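Local coordinates for protein neural-cadherin (Drosophila melanogaster, PDB 3UBF) that mediates calcium-dependent, homophilic cell-cell adhesion as a cadherin whose extracellular domains are joined in series, three of them making up this fragment, at residues K56-E61 with K67-W72; I9-A14 with K21-L26; S235-S240 with I246-K251. All coordinates share one frame; numbering follows the deposited sequence.

Contact 1: K56-E61 with K67-W72. With CA (calcium ion), chain T; ZN (zinc ion), chain H; ZN (zinc ion), chain B.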
loop_
_atom_site.group_PDB
_atom_site.type_symbol
_atom_site.label_atom_id
_atom_site.label_comp_id
_atom_site.label_asym_id
_atom_site.label_seq_id
_atom_site.Cartn_x
_atom_site.Cartn_y
_atom_site.Cartn_z
ATOM N N LYS A 56 7.075 -14.630 26.926
ATOM C CA LYS A 56 5.903 -14.324 26.098
ATOM C C LYS A 56 6.418 -13.982 24.693
ATOM O O LYS A 56 7.415 -13.271 24.546
ATOM C CB LYS A 56 5.070 -13.174 26.688
ATOM C CG LYS A 56 3.843 -12.756 25.872
ATOM C CD LYS A 56 2.801 -11.993 26.714
ATOM C CE LYS A 56 3.362 -10.684 27.292
ATOM N NZ LYS A 56 2.332 -9.881 28.016
ATOM N N LYS A 57 5.754 -14.535 23.680
ATOM C CA LYS A 57 5.968 -14.208 22.266
ATOM C C LYS A 57 6.127 -12.691 22.071
ATOM O O LYS A 57 5.223 -11.912 22.390
ATOM C CB LYS A 57 4.801 -14.771 21.430
ATOM C CG LYS A 57 4.632 -14.215 20.018
ATOM C CD LYS A 57 3.780 -15.152 19.152
ATOM C CE LYS A 57 3.624 -14.632 17.720
ATOM N NZ LYS A 57 3.208 -15.725 16.777
ATOM N N TRP A 58 7.287 -12.285 21.569
ATOM C CA TRP A 58 7.610 -10.868 21.420
ATOM C C TRP A 58 6.601 -10.101 20.577
ATOM O O TRP A 58 6.195 -10.551 19.500
ATOM C CB TRP A 58 9.012 -10.709 20.843
ATOM C CG TRP A 58 10.055 -11.148 21.810
ATOM C CD1 TRP A 58 9.852 -11.668 23.057
ATOM C CD2 TRP A 58 11.472 -11.129 21.608
ATOM N NE1 TRP A 58 11.053 -11.963 23.643
ATOM C CE2 TRP A 58 12.064 -11.651 22.774
ATOM C CE3 TRP A 58 12.297 -10.720 20.553
ATOM C CZ2 TRP A 58 13.447 -11.775 22.918
ATOM C CZ3 TRP A 58 13.671 -10.847 20.700
ATOM C CH2 TRP A 58 14.233 -11.368 21.875
ATOM N N ASP A 59 6.193 -8.947 21.090
ATOM C CA ASP A 59 5.255 -8.078 20.407
ATOM C C ASP A 59 5.744 -6.643 20.578
ATOM O O ASP A 59 5.604 -6.032 21.635
ATOM C CB ASP A 59 3.861 -8.286 20.971
ATOM C CG ASP A 59 2.801 -7.518 20.225
ATOM O OD1 ASP A 59 3.130 -6.772 19.270
ATOM O OD2 ASP A 59 1.620 -7.666 20.603
ATOM N N TYR A 60 6.362 -6.142 19.515
ATOM C CA TYR A 60 6.990 -4.825 19.467
ATOM C C TYR A 60 6.060 -3.701 19.924
ATOM O O TYR A 60 6.474 -2.801 20.657
ATOM C CB TYR A 60 7.466 -4.582 18.037
ATOM C CG TYR A 60 8.061 -3.227 17.773
ATOM C CD1 TYR A 60 9.430 -3.009 17.905
ATOM C CD2 TYR A 60 7.259 -2.166 17.341
ATOM C CE1 TYR A 60 9.982 -1.778 17.634
ATOM C CE2 TYR A 60 7.802 -0.931 17.074
ATOM C CZ TYR A 60 9.169 -0.741 17.221
ATOM O OH TYR A 60 9.712 0.498 16.969
ATOM N N GLU A 61 4.809 -3.762 19.474
ATOM C CA GLU A 61 3.792 -2.769 19.808
ATOM C C GLU A 61 3.516 -2.740 21.304
ATOM O O GLU A 61 3.165 -1.693 21.849
ATOM C CB GLU A 61 2.491 -3.046 19.041
ATOM C CG GLU A 61 2.535 -2.713 17.547
ATOM C CD GLU A 61 3.378 -3.679 16.716
ATOM O OE1 GLU A 61 3.941 -4.661 17.249
ATOM O OE2 GLU A 61 3.481 -3.460 15.503
ATOM N N LYS A 67 11.279 0.451 23.091
ATOM C CA LYS A 67 11.299 -0.677 22.141
ATOM C C LYS A 67 12.436 -1.644 22.435
ATOM O O LYS A 67 13.123 -2.153 21.542
ATOM C CB LYS A 67 11.295 -0.191 20.688
ATOM C CG LYS A 67 10.068 0.655 20.354
ATOM C CD LYS A 67 8.778 -0.093 20.660
ATOM C CE LYS A 67 7.556 0.787 20.556
ATOM N NZ LYS A 67 6.379 0.009 21.001
ATOM N N THR A 68 12.616 -1.900 23.718
ATOM C CA THR A 68 13.698 -2.741 24.175
ATOM C C THR A 68 13.161 -3.738 25.184
ATOM O O THR A 68 12.219 -3.446 25.924
ATOM C CB THR A 68 14.824 -1.911 24.833
ATOM O OG1 THR A 68 14.287 -1.154 25.924
ATOM C CG2 THR A 68 15.456 -0.955 23.827
ATOM N N ILE A 69 13.740 -4.929 25.185
ATOM C CA ILE A 69 13.568 -5.823 26.298
ATOM C C ILE A 69 14.764 -5.509 27.171
ATOM O O ILE A 69 15.912 -5.802 26.819
ATOM C CB ILE A 69 13.458 -7.281 25.860
ATOM C CG1 ILE A 69 12.141 -7.467 25.095
ATOM C CG2 ILE A 69 13.458 -8.191 27.073
ATOM C CD1 ILE A 69 12.107 -8.622 24.157
ATOM N N ASP A 70 14.477 -4.838 28.284
ATOM C CA ASP A 70 15.501 -4.252 29.135
ATOM C C ASP A 70 15.432 -4.914 30.503
ATOM O O ASP A 70 14.439 -4.793 31.217
ATOM C CB ASP A 70 15.306 -2.726 29.236
ATOM C CG ASP A 70 16.577 -1.983 29.678
ATOM O OD1 ASP A 70 17.554 -2.648 30.095
ATOM O OD2 ASP A 70 16.595 -0.726 29.613
ATOM N N PHE A 71 16.494 -5.622 30.863
ATOM C CA PHE A 71 16.514 -6.369 32.114
ATOM C C PHE A 71 17.929 -6.498 32.644
ATOM O O PHE A 71 18.895 -6.240 31.933
ATOM C CB PHE A 71 15.886 -7.760 31.932
ATOM C CG PHE A 71 16.587 -8.615 30.919
ATOM C CD1 PHE A 71 16.387 -8.412 29.560
ATOM C CD2 PHE A 71 17.458 -9.620 31.324
ATOM C CE1 PHE A 71 17.045 -9.212 28.614
ATOM C CE2 PHE A 71 18.120 -10.425 30.384
ATOM C CZ PHE A 71 17.907 -10.222 29.026
ATOM N N TRP A 72 18.027 -6.910 33.900
ATOM C CA TRP A 72 19.301 -7.109 34.560
ATOM C C TRP A 72 19.502 -8.591 34.866
ATOM O O TRP A 72 18.543 -9.342 35.025
ATOM C CB TRP A 72 19.350 -6.295 35.854
ATOM C CG TRP A 72 19.551 -4.816 35.667
ATOM C CD1 TRP A 72 18.603 -3.900 35.343
ATOM C CD2 TRP A 72 20.777 -4.091 35.820
ATOM N NE1 TRP A 72 19.160 -2.643 35.272
ATOM C CE2 TRP A 72 20.494 -2.733 35.561
ATOM C CE3 TRP A 72 22.092 -4.458 36.146
ATOM C CZ2 TRP A 72 21.477 -1.737 35.619
ATOM C CZ3 TRP A 72 23.073 -3.460 36.201
ATOM C CH2 TRP A 72 22.755 -2.119 35.940
HETATM CA CA CA T . 3.619 -6.716 16.348
HETATM ZN ZN ZN H . 0.267 -7.142 19.040
HETATM ZN ZN ZN B . 4.519 -4.414 14.218
HETATM O O HOH W 1 4.492 -5.978 14.105
HETATM O O HOH W 2 -0.024 -8.886 17.882
HETATM O O HOH W 3 -0.023 -5.563 19.833
HETATM O O HOH W 4 3.326 -8.975 16.366
#
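Tyr60 and Lys67 pack together beside the calcium site at the junction of the first two cadherin domains of the fragment. Lys67 crosses the tyrosine at about a right angle: its CD lies 3.7 Å from the Tyr60 ring centroid, 18° off the normal, which makes a CH-pi contact. A bend at chi2 (-56°) lays the chain over the ring. NZ, 4.6 Å from the same centroid, adds a cation-pi contact and donates to Tyr60 O at 2.8 Å, tilted 25° from the carbonyl plane. Leu63 O also accepts from NZ. Residues 58-61, Trp-Asp-Tyr-Glu, occupy what is probably the position of the LDRE-type calcium motif of cadherin repeats, and the two acids flanking Tyr60 reach the metals. Glu61 OE1 binds calcium at 2.3 Å, while OE2 binds a zinc ion at 1.9 Å; Asp59 OD2 holds another zinc ion at 2.1 Å. Glu13 and Asp138 also bind the calcium, Asp98 and Asp136 the zinc on Glu61, Asp138 that on Asp59; Asp136 and Asp138 belong to the following domain. On the loop's buried side, Ile69 CD1 sits over the face of Trp58, 3.5 Å from the centroid of the five-membered ring. The indole NE1 is satisfied by Trp43 O.

Contact 2: I9-A14 with K21-L26; sequences IEFTEA and KSVFQL. With CA (calcium ion), chain T.
Phe11 and Val23 form the tight part of this contact. Val23 CG1 stands almost straight above the centre of the Phe11 ring, 3.4 Å from the centroid and only 4° off the normal, a close CH-pi approach. A chi1 of -169° swings Val23 CG1 away from the backbone N and onto the ring. Ile9 CG2 covers one face of Phe24 more loosely, 4.0 Å from the centroid and displaced toward the rim. The two aromatic rings are nearly parallel but displaced, touching through Phe11 CE1 and Phe24 CD2 at 3.5 Å rather than stacking. The axes of strands 9-12 and 22-25 run 9.4 Å apart, nearly antiparallel at 166°, with no hydrogen bond between them: they belong to the two facing sheets of the cadherin beta-sandwich. Trp58 and Val54 flank Val23, and Ile94 lines the core beside Ile9 and Phe24. Toward solvent the packing ends: Glu10, Ser22 and Gln25 are exposed, and Gln25 NE2 bonds to Leu26 O within its own segment and to Asn49 O. Past the strand end, Glu13 OE2 binds the calcium ion and accepts from Tyr60 N, while water 1 donates to OE1 at 2.6 Å.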
loop_
_atom_site.group_PDB
_atom_site.type_symbol
_atom_site.label_atom_id
_atom_site.label_comp_id
_atom_site.label_asym_id
_atom_site.label_seq_id
_atom_site.Cartn_x
_atom_site.Cartn_y
_atom_site.Cartn_z
ATOM N N ILE A 9 22.092 -5.870 22.151
ATOM C CA ILE A 9 21.895 -6.806 21.066
ATOM C C ILE A 9 20.554 -6.538 20.384
ATOM O O ILE A 9 19.573 -6.191 21.037
ATOM C CB ILE A 9 22.052 -8.263 21.574
ATOM C CG1 ILE A 9 22.361 -9.221 20.427
ATOM C CG2 ILE A 9 20.864 -8.685 22.432
ATOM C CD1 ILE A 9 22.837 -10.604 20.896
ATOM N N GLU A 10 20.542 -6.691 19.064
ATOM C CA GLU A 10 19.394 -6.399 18.221
ATOM C C GLU A 10 18.756 -7.695 17.692
ATOM O O GLU A 10 19.436 -8.559 17.132
ATOM C CB GLU A 10 19.843 -5.510 17.054
ATOM C CG GLU A 10 18.737 -4.818 16.256
ATOM C CD GLU A 10 19.302 -3.928 15.150
ATOM O OE1 GLU A 10 20.087 -2.994 15.456
ATOM O OE2 GLU A 10 18.973 -4.163 13.965
ATOM N N PHE A 11 17.450 -7.821 17.893
ATOM C CA PHE A 11 16.678 -8.910 17.315
ATOM C C PHE A 11 15.364 -8.391 16.744
ATOM O O PHE A 11 14.874 -7.335 17.132
ATOM C CB PHE A 11 16.423 -10.018 18.343
ATOM C CG PHE A 11 17.631 -10.843 18.637
ATOM C CD1 PHE A 11 18.337 -10.660 19.821
ATOM C CD2 PHE A 11 18.097 -11.771 17.707
ATOM C CE1 PHE A 11 19.478 -11.400 20.089
ATOM C CE2 PHE A 11 19.252 -12.527 17.967
ATOM C CZ PHE A 11 19.943 -12.336 19.161
ATOM N N THR A 12 14.800 -9.124 15.799
ATOM C CA THR A 12 13.534 -8.710 15.235
ATOM C C THR A 12 12.427 -9.191 16.154
ATOM O O THR A 12 12.657 -10.009 17.031
ATOM C CB THR A 12 13.333 -9.259 13.825
ATOM O OG1 THR A 12 13.216 -10.682 13.890
ATOM C CG2 THR A 12 14.507 -8.868 12.923
ATOM N N GLU A 13 11.233 -8.658 15.966
ATOM C CA GLU A 13 10.041 -9.164 16.625
ATOM C C GLU A 13 9.921 -10.672 16.404
ATOM O O GLU A 13 9.678 -11.424 17.351
ATOM C CB GLU A 13 8.821 -8.420 16.082
ATOM C CG GLU A 13 7.506 -8.873 16.631
ATOM C CD GLU A 13 6.369 -7.976 16.203
ATOM O OE1 GLU A 13 6.110 -7.813 14.982
ATOM O OE2 GLU A 13 5.716 -7.436 17.115
ATOM N N ALA A 14 10.131 -11.105 15.163
ATOM C CA ALA A 14 9.983 -12.500 14.771
ATOM C C ALA A 14 10.995 -13.435 15.429
ATOM O O ALA A 14 10.664 -14.587 15.714
ATOM C CB ALA A 14 10.055 -12.634 13.265
ATOM N N LYS A 21 12.169 -20.394 23.049
ATOM C CA LYS A 21 13.271 -20.302 22.098
ATOM C C LYS A 21 14.452 -19.573 22.721
ATOM O O LYS A 21 14.287 -18.497 23.312
ATOM C CB LYS A 21 12.854 -19.588 20.813
ATOM C CG LYS A 21 13.903 -19.721 19.723
ATOM C CD LYS A 21 13.562 -18.965 18.456
ATOM C CE LYS A 21 14.224 -19.643 17.243
ATOM N NZ LYS A 21 15.642 -20.081 17.523
ATOM N N SER A 22 15.634 -20.176 22.597
ATOM C CA SER A 22 16.867 -19.561 23.065
ATOM C C SER A 22 17.310 -18.550 22.035
ATOM O O SER A 22 17.680 -18.921 20.922
ATOM C CB SER A 22 17.955 -20.609 23.266
ATOM O OG SER A 22 17.836 -21.202 24.536
ATOM N N VAL A 23 17.266 -17.273 22.403
ATOM C CA VAL A 23 17.598 -16.221 21.456
ATOM C C VAL A 23 19.109 -16.004 21.403
ATOM O O VAL A 23 19.720 -15.978 20.332
ATOM C CB VAL A 23 16.853 -14.907 21.765
ATOM C CG1 VAL A 23 17.018 -13.931 20.599
ATOM C CG2 VAL A 23 15.361 -15.185 21.987
ATOM N N PHE A 24 19.716 -15.860 22.565
ATOM C CA PHE A 24 21.145 -15.691 22.599
ATOM C C PHE A 24 21.689 -16.145 23.939
ATOM O O PHE A 24 20.950 -16.272 24.928
ATOM C CB PHE A 24 21.560 -14.239 22.268
ATOM C CG PHE A 24 21.139 -13.229 23.299
ATOM C CD1 PHE A 24 22.056 -12.754 24.238
ATOM C CD2 PHE A 24 19.826 -12.748 23.336
ATOM C CE1 PHE A 24 21.667 -11.806 25.204
ATOM C CE2 PHE A 24 19.428 -11.819 24.294
ATOM C CZ PHE A 24 20.350 -11.339 25.226
ATOM N N GLN A 25 22.990 -16.403 23.920
ATOM C CA GLN A 25 23.758 -16.842 25.059
ATOM C C GLN A 25 24.468 -15.627 25.675
ATOM O O GLN A 25 25.247 -14.948 25.001
ATOM C CB GLN A 25 24.775 -17.883 24.572
ATOM C CG GLN A 25 25.723 -18.429 25.623
ATOM C CD GLN A 25 24.996 -19.199 26.674
ATOM O OE1 GLN A 25 24.524 -20.310 26.420
ATOM N NE2 GLN A 25 24.875 -18.614 27.868
ATOM N N LEU A 26 24.178 -15.344 26.940
ATOM C CA LEU A 26 24.955 -14.384 27.705
ATOM C C LEU A 26 26.342 -14.970 27.989
ATOM O O LEU A 26 26.467 -16.151 28.344
ATOM C CB LEU A 26 24.260 -14.055 29.012
ATOM C CG LEU A 26 23.103 -13.066 28.916
ATOM C CD1 LEU A 26 22.271 -13.103 30.186
ATOM C CD2 LEU A 26 23.634 -11.660 28.645
HETATM CA CA CA T . 3.619 -6.716 16.348
HETATM O O HOH W 1 4.492 -5.978 14.105
HETATM O O HOH W 4 3.326 -8.975 16.366
#

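Contact 3: S235-S240 with I246-K251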
loop_
_atom_site.group_PDB
_atom_site.type_symbol
_atom_site.label_atom_id
_atom_site.label_comp_id
_atom_site.label_asym_id
_atom_site.label_seq_id
_atom_site.Cartn_x
_atom_site.Cartn_y
_atom_site.Cartn_z
ATOM N N SER A 235 -5.763 -6.175 -21.095
ATOM C CA SER A 235 -7.109 -5.740 -20.742
ATOM C C SER A 235 -7.067 -4.311 -20.265
ATOM O O SER A 235 -6.290 -3.962 -19.380
ATOM C CB SER A 235 -7.716 -6.610 -19.638
ATOM O OG SER A 235 -8.467 -7.673 -20.191
ATOM N N ILE A 236 -7.913 -3.486 -20.851
ATOM C CA ILE A 236 -8.018 -2.107 -20.436
ATOM C C ILE A 236 -9.380 -1.880 -19.800
ATOM O O ILE A 236 -10.404 -2.358 -20.298
ATOM C CB ILE A 236 -7.735 -1.168 -21.610
ATOM C CG1 ILE A 236 -6.238 -1.178 -21.893
ATOM C CG2 ILE A 236 -8.164 0.241 -21.297
ATOM C CD1 ILE A 236 -5.920 -1.222 -23.333
ATOM N N LYS A 237 -9.389 -1.189 -18.669
ATOM C CA LYS A 237 -10.644 -0.917 -18.005
ATOM C C LYS A 237 -10.701 0.521 -17.533
ATOM O O LYS A 237 -9.711 1.067 -17.037
ATOM C CB LYS A 237 -10.876 -1.882 -16.841
ATOM C CG LYS A 237 -12.343 -2.092 -16.544
ATOM C CD LYS A 237 -12.567 -3.071 -15.405
ATOM C CE LYS A 237 -12.943 -2.344 -14.119
ATOM N NZ LYS A 237 -13.685 -3.226 -13.168
ATOM N N ALA A 238 -11.869 1.129 -17.713
ATOM C CA ALA A 238 -12.123 2.463 -17.214
ATOM C C ALA A 238 -13.309 2.413 -16.276
ATOM O O ALA A 238 -14.222 1.602 -16.439
ATOM C CB ALA A 238 -12.357 3.432 -18.344
ATOM N N LYS A 239 -13.268 3.265 -15.265
ATOM C CA LYS A 239 -14.307 3.314 -14.278
ATOM C C LYS A 239 -15.277 4.377 -14.740
ATOM O O LYS A 239 -14.867 5.482 -15.105
ATOM C CB LYS A 239 -13.712 3.683 -12.925
ATOM C CG LYS A 239 -14.732 3.880 -11.847
ATOM C CD LYS A 239 -14.086 4.282 -10.561
ATOM C CE LYS A 239 -15.139 4.446 -9.519
ATOM N NZ LYS A 239 -14.554 4.299 -8.169
ATOM N N SER A 240 -16.560 4.036 -14.749
ATOM C CA SER A 240 -17.585 5.012 -15.030
ATOM C C SER A 240 -18.136 5.504 -13.706
ATOM O O SER A 240 -18.687 4.719 -12.923
ATOM C CB SER A 240 -18.695 4.398 -15.889
ATOM O OG SER A 240 -19.830 5.239 -15.910
ATOM N N ILE A 246 -19.554 1.441 -20.616
ATOM C CA ILE A 246 -18.353 1.952 -21.276
ATOM C C ILE A 246 -18.105 1.255 -22.618
ATOM O O ILE A 246 -18.042 0.025 -22.682
ATOM C CB ILE A 246 -17.112 1.776 -20.385
ATOM C CG1 ILE A 246 -17.268 2.545 -19.067
ATOM C CG2 ILE A 246 -15.826 2.196 -21.141
ATOM C CD1 ILE A 246 -16.832 3.989 -19.137
ATOM N N ARG A 247 -17.978 2.049 -23.680
ATOM C CA ARG A 247 -17.552 1.552 -24.987
ATOM C C ARG A 247 -16.088 1.932 -25.256
ATOM O O ARG A 247 -15.724 3.109 -25.206
ATOM C CB ARG A 247 -18.454 2.085 -26.099
ATOM C CG ARG A 247 -18.006 1.653 -27.502
ATOM C CD ARG A 247 -19.087 1.889 -28.549
ATOM N NE ARG A 247 -19.198 0.757 -29.472
ATOM C CZ ARG A 247 -19.969 -0.313 -29.261
ATOM N NH1 ARG A 247 -20.702 -0.410 -28.151
ATOM N NH2 ARG A 247 -20.009 -1.293 -30.158
ATOM N N TYR A 248 -15.256 0.930 -25.531
ATOM C CA TYR A 248 -13.833 1.153 -25.782
ATOM C C TYR A 248 -13.543 1.174 -27.267
ATOM O O TYR A 248 -14.049 0.327 -28.010
ATOM C CB TYR A 248 -12.973 0.064 -25.127
ATOM C CG TYR A 248 -13.172 -0.073 -23.649
ATOM C CD1 TYR A 248 -14.030 -1.034 -23.136
ATOM C CD2 TYR A 248 -12.508 0.770 -22.759
ATOM C CE1 TYR A 248 -14.223 -1.159 -21.769
ATOM C CE2 TYR A 248 -12.691 0.663 -21.392
ATOM C CZ TYR A 248 -13.553 -0.306 -20.903
ATOM O OH TYR A 248 -13.748 -0.424 -19.549
ATOM N N THR A 249 -12.746 2.149 -27.702
ATOM C CA THR A 249 -12.196 2.128 -29.054
ATOM C C THR A 249 -10.693 2.271 -29.027
ATOM O O THR A 249 -10.104 2.644 -28.004
ATOM C CB THR A 249 -12.804 3.189 -30.000
ATOM O OG1 THR A 249 -12.592 4.503 -29.471
ATOM C CG2 THR A 249 -14.290 2.932 -30.240
ATOM N N LEU A 250 -10.083 1.973 -30.169
ATOM C CA LEU A 250 -8.639 1.859 -30.297
ATOM C C LEU A 250 -8.191 2.413 -31.636
ATOM O O LEU A 250 -8.620 1.938 -32.690
ATOM C CB LEU A 250 -8.235 0.392 -30.181
ATOM C CG LEU A 250 -6.747 0.051 -30.234
ATOM C CD1 LEU A 250 -6.406 -0.997 -29.197
ATOM C CD2 LEU A 250 -6.345 -0.408 -31.637
ATOM N N LYS A 251 -7.333 3.426 -31.599
ATOM C CA LYS A 251 -6.720 3.919 -32.827
ATOM C C LYS A 251 -5.196 3.877 -32.736
ATOM O O LYS A 251 -4.629 3.966 -31.648
ATOM C CB LYS A 251 -7.236 5.315 -33.199
ATOM C CG LYS A 251 -6.608 6.461 -32.427
ATOM C CD LYS A 251 -7.057 7.820 -32.983
ATOM C CE LYS A 251 -6.827 8.925 -31.955
ATOM N NZ LYS A 251 -7.436 8.559 -30.630
#
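Tyr248 is turned toward residues 235-240 by a chi1 of -57°, which sets CG opposite its carbonyl carbon and aims the phenol at the backbone of Ala238. Ala238 N donates to Tyr248 OH over 3.1 Å at a nearly straight N-H...O angle of 167°. A chi2 of 97° fixes only the ring's rotation, setting its faces toward Ile236 O and Ile246 CG2 and putting Ala238 N at the edge, so the hydroxyl is approached in the plane of the phenol. The faces are covered separately. Ile236 O lies over one of them, 3.8 Å from Tyr248 CZ; on the opposite face Ile246 CG2, two residues earlier in the same strand, sits 3.4 Å above the plane and toward the rim. Near the hydroxyl, Lys237 CA comes within 3.5 Å of Tyr248 OH, although the lysine CB itself points away from the other strand.

Strand 232-239 belongs to the sheet with strands 213-214, 268-271 and 260-262, whereas strand 246-253 is an outer strand of the sheet that faces it. The contact thus spans the beta-sandwich of the third cadherin domain in the fragment, between consecutive strands of its Greek-key fold. Strand 232-239 breaks at residues 236-237, and the phenol takes up the Ala238 amide just after the break. Ala238 CB, 4.1 Å from Tyr248 CE2, joins the apolar core, where Phe214 and Ala292 also touch it. At the end of the contact near residues 241-245, Ser240 CB packs on Ile246 CD1 at 3.8 Å. The serine OG leads elsewhere, to Glu294 OE2 and Arg244 N. A bound zinc ion lies about 5 Å from the Ile246 side chain.

How the contacts relate
Along the chain contact 2 comes first, then contact 1, then contact 3, each closing before the next opens. The first two belong to one cadherin domain, with centres about 10 Å apart: strand 3-12 of contact 2 and strand 68-76 of contact 1 are in the same sheet, both contacts supply ligands to the same calcium ion, and waters 1 and 4 belong to both. Tyr60 N probably bonds to Glu13 OE2 at 2.8 Å, joining them directly. Contact 3 lies in another domain, on the far side of the chain's centre, about 53 Å from contact 1 and about 54 Å from contact 2 between centres. Such spacing reflects an elongated string of separately folded beta-sandwiches.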